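Side-chain contact in purine nucleoside phosphorylase (Thermus thermophilus, PDB 6TK9), which probably catalyses the reversible phosphorolysis of purine nucleosides such as inosine and guanosine, giving the free purine base and ribose 1-phosphate: residues V10-S15 with A42-G47. Sequence-based numbering, arbitrary orientation.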
loop_
_atom_site.group_PDB
_atom_site.type_symbol
_atom_site.label_atom_id
_atom_site.label_comp_id
_atom_site.label_asym_id
_atom_site.label_seq_id
_atom_site.Cartn_x
_atom_site.Cartn_y
_atom_site.Cartn_z
ATOM N N VAL A 10 46.549 4.388 -2.917
ATOM C CA VAL A 10 47.102 3.546 -1.822
ATOM C C VAL A 10 48.575 3.940 -1.627
ATOM O O VAL A 10 48.931 4.360 -0.497
ATOM C CB VAL A 10 46.927 2.045 -2.116
ATOM C CG1 VAL A 10 47.747 1.169 -1.178
ATOM C CG2 VAL A 10 45.462 1.647 -2.068
ATOM N N ALA A 11 49.370 3.868 -2.701
ATOM C CA ALA A 11 50.820 4.190 -2.742
ATOM C C ALA A 11 51.093 5.584 -2.152
ATOM O O ALA A 11 52.063 5.719 -1.387
ATOM C CB ALA A 11 51.338 4.078 -4.158
ATOM N N TYR A 12 50.296 6.600 -2.487
ATOM C CA TYR A 12 50.530 7.974 -1.973
ATOM C C TYR A 12 50.390 7.968 -0.446
ATOM O O TYR A 12 51.194 8.673 0.203
ATOM C CB TYR A 12 49.628 9.013 -2.642
ATOM C CG TYR A 12 49.866 10.406 -2.117
ATOM C CD1 TYR A 12 50.885 11.202 -2.617
ATOM C CD2 TYR A 12 49.094 10.916 -1.084
ATOM C CE1 TYR A 12 51.118 12.476 -2.115
ATOM C CE2 TYR A 12 49.319 12.183 -0.567
ATOM C CZ TYR A 12 50.345 12.965 -1.074
ATOM O OH TYR A 12 50.560 14.215 -0.556
ATOM N N VAL A 13 49.450 7.187 0.110
ATOM C CA VAL A 13 49.216 7.113 1.585
ATOM C C VAL A 13 50.392 6.352 2.218
ATOM O O VAL A 13 50.934 6.826 3.239
ATOM C CB VAL A 13 47.844 6.504 1.943
ATOM C CG1 VAL A 13 47.694 6.295 3.440
ATOM C CG2 VAL A 13 46.688 7.357 1.445
ATOM N N ARG A 14 50.812 5.245 1.608
ATOM C CA ARG A 14 52.008 4.461 2.021
ATOM C C ARG A 14 53.284 5.313 1.878
ATOM O O ARG A 14 54.277 4.976 2.527
ATOM C CB ARG A 14 52.077 3.145 1.239
ATOM C CG ARG A 14 51.074 2.091 1.706
ATOM C CD ARG A 14 51.096 0.840 0.829
ATOM N NE ARG A 14 50.165 -0.228 1.215
ATOM C CZ ARG A 14 49.802 -1.275 0.445
ATOM N NH1 ARG A 14 50.268 -1.419 -0.787
ATOM N NH2 ARG A 14 48.953 -2.178 0.912
ATOM N N SER A 15 53.273 6.397 1.103
ATOM C CA SER A 15 54.414 7.348 1.008
ATOM C C SER A 15 54.476 8.168 2.294
ATOM O O SER A 15 55.519 8.775 2.522
ATOM C CB SER A 15 54.343 8.267 -0.214
ATOM O OG SER A 15 53.752 9.534 0.106
ATOM N N ALA A 42 48.962 9.659 10.735
ATOM C CA ALA A 42 48.874 10.463 9.490
ATOM C C ALA A 42 47.556 11.236 9.456
ATOM O O ALA A 42 46.568 10.752 10.042
ATOM C CB ALA A 42 48.970 9.577 8.276
ATOM N N GLU A 43 47.566 12.391 8.789
ATOM C CA GLU A 43 46.397 13.277 8.567
ATOM C C GLU A 43 46.571 13.924 7.183
ATOM O O GLU A 43 47.273 14.954 7.095
ATOM C CB GLU A 43 46.258 14.300 9.702
ATOM C CG GLU A 43 45.170 15.351 9.470
ATOM C CD GLU A 43 44.673 16.108 10.701
ATOM O OE1 GLU A 43 45.238 15.900 11.788
ATOM O OE2 GLU A 43 43.711 16.907 10.573
ATOM N N ILE A 44 45.970 13.326 6.146
ATOM C CA ILE A 44 46.075 13.763 4.723
ATOM C C ILE A 44 44.743 14.340 4.249
ATOM O O ILE A 44 43.760 13.614 4.119
ATOM C CB ILE A 44 46.506 12.580 3.844
ATOM C CG1 ILE A 44 47.603 11.737 4.506
ATOM C CG2 ILE A 44 46.911 13.091 2.470
ATOM C CD1 ILE A 44 47.635 10.310 4.036
ATOM N N PRO A 45 44.670 15.642 3.900
ATOM C CA PRO A 45 43.476 16.185 3.254
ATOM C C PRO A 45 43.221 15.504 1.897
ATOM O O PRO A 45 44.165 15.075 1.247
ATOM C CB PRO A 45 43.745 17.684 3.066
ATOM C CG PRO A 45 45.218 17.891 3.390
ATOM C CD PRO A 45 45.739 16.633 4.048
ATOM N N TYR A 46 41.952 15.418 1.498
ATOM C CA TYR A 46 41.489 14.636 0.320
ATOM C C TYR A 46 42.138 15.191 -0.957
ATOM O O TYR A 46 42.591 14.365 -1.802
ATOM C CB TYR A 46 39.963 14.631 0.285
ATOM C CG TYR A 46 39.280 13.831 1.372
ATOM C CD1 TYR A 46 39.969 12.928 2.167
ATOM C CD2 TYR A 46 37.906 13.928 1.554
ATOM C CE1 TYR A 46 39.322 12.197 3.151
ATOM C CE2 TYR A 46 37.241 13.186 2.514
ATOM C CZ TYR A 46 37.952 12.309 3.313
ATOM O OH TYR A 46 37.300 11.578 4.259
ATOM N N GLY A 47 42.251 16.530 -1.040
ATOM C CA GLY A 47 42.797 17.276 -2.189
ATOM C C GLY A 47 44.189 16.829 -2.609
ATOM O O GLY A 47 44.524 17.011 -3.777
#
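Ile44 reaches from its strand to the C-terminal part of helix 4-14 and meets two consecutive residues there, Tyr12 and Val13, one with each branch. Its CB bond is directed at the helix, and the side chain divides at that atom. The short branch ends at once in CG2, which comes up to the rim of the tyrosine ring: it lies 4.0 Å from Tyr12 CE2 and close to the ring plane, so this is an edge contact and not a stack over a face. The long branch runs through CG1, which lies beside the backbone N (chi1 -42°) and opposite the carbonyl carbon, to CD1. This terminal methyl sits against both methyls of the valine, 4.0 Å from Val13 CG2 and 4.1 Å from Val13 CG1, and therefore faces the fork of Val13. On the helix side, Tyr12 first heads along the interface, neither toward the strand nor away from it; with CG opposite the backbone N (chi1 180°), its ring end is brought nearer to the isoleucine. The evidence is for apolar packing alone: no hydrogen bond joins the two segments, the buried surface is a modest 123 Å², and the closest CA atoms, those of Val13 and Ile44, are 8.0 Å apart. Within the helical segment, Ser15 OG donates to Tyr12 O at 2.7 Å, tilted 21° from the carbonyl plane, a side-chain bond back to a carbonyl three residues earlier. Leu66 of the adjacent strand and Leu102 of helix 94-102 also touch Val13, while Ile44 pairs through its backbone with Leu64. The arrangement is plain helix-on-sheet packing, in which the N-terminal helix lies against strand 39-45 of the mixed sheet in the alpha/beta fold of the phosphorylase superfamily.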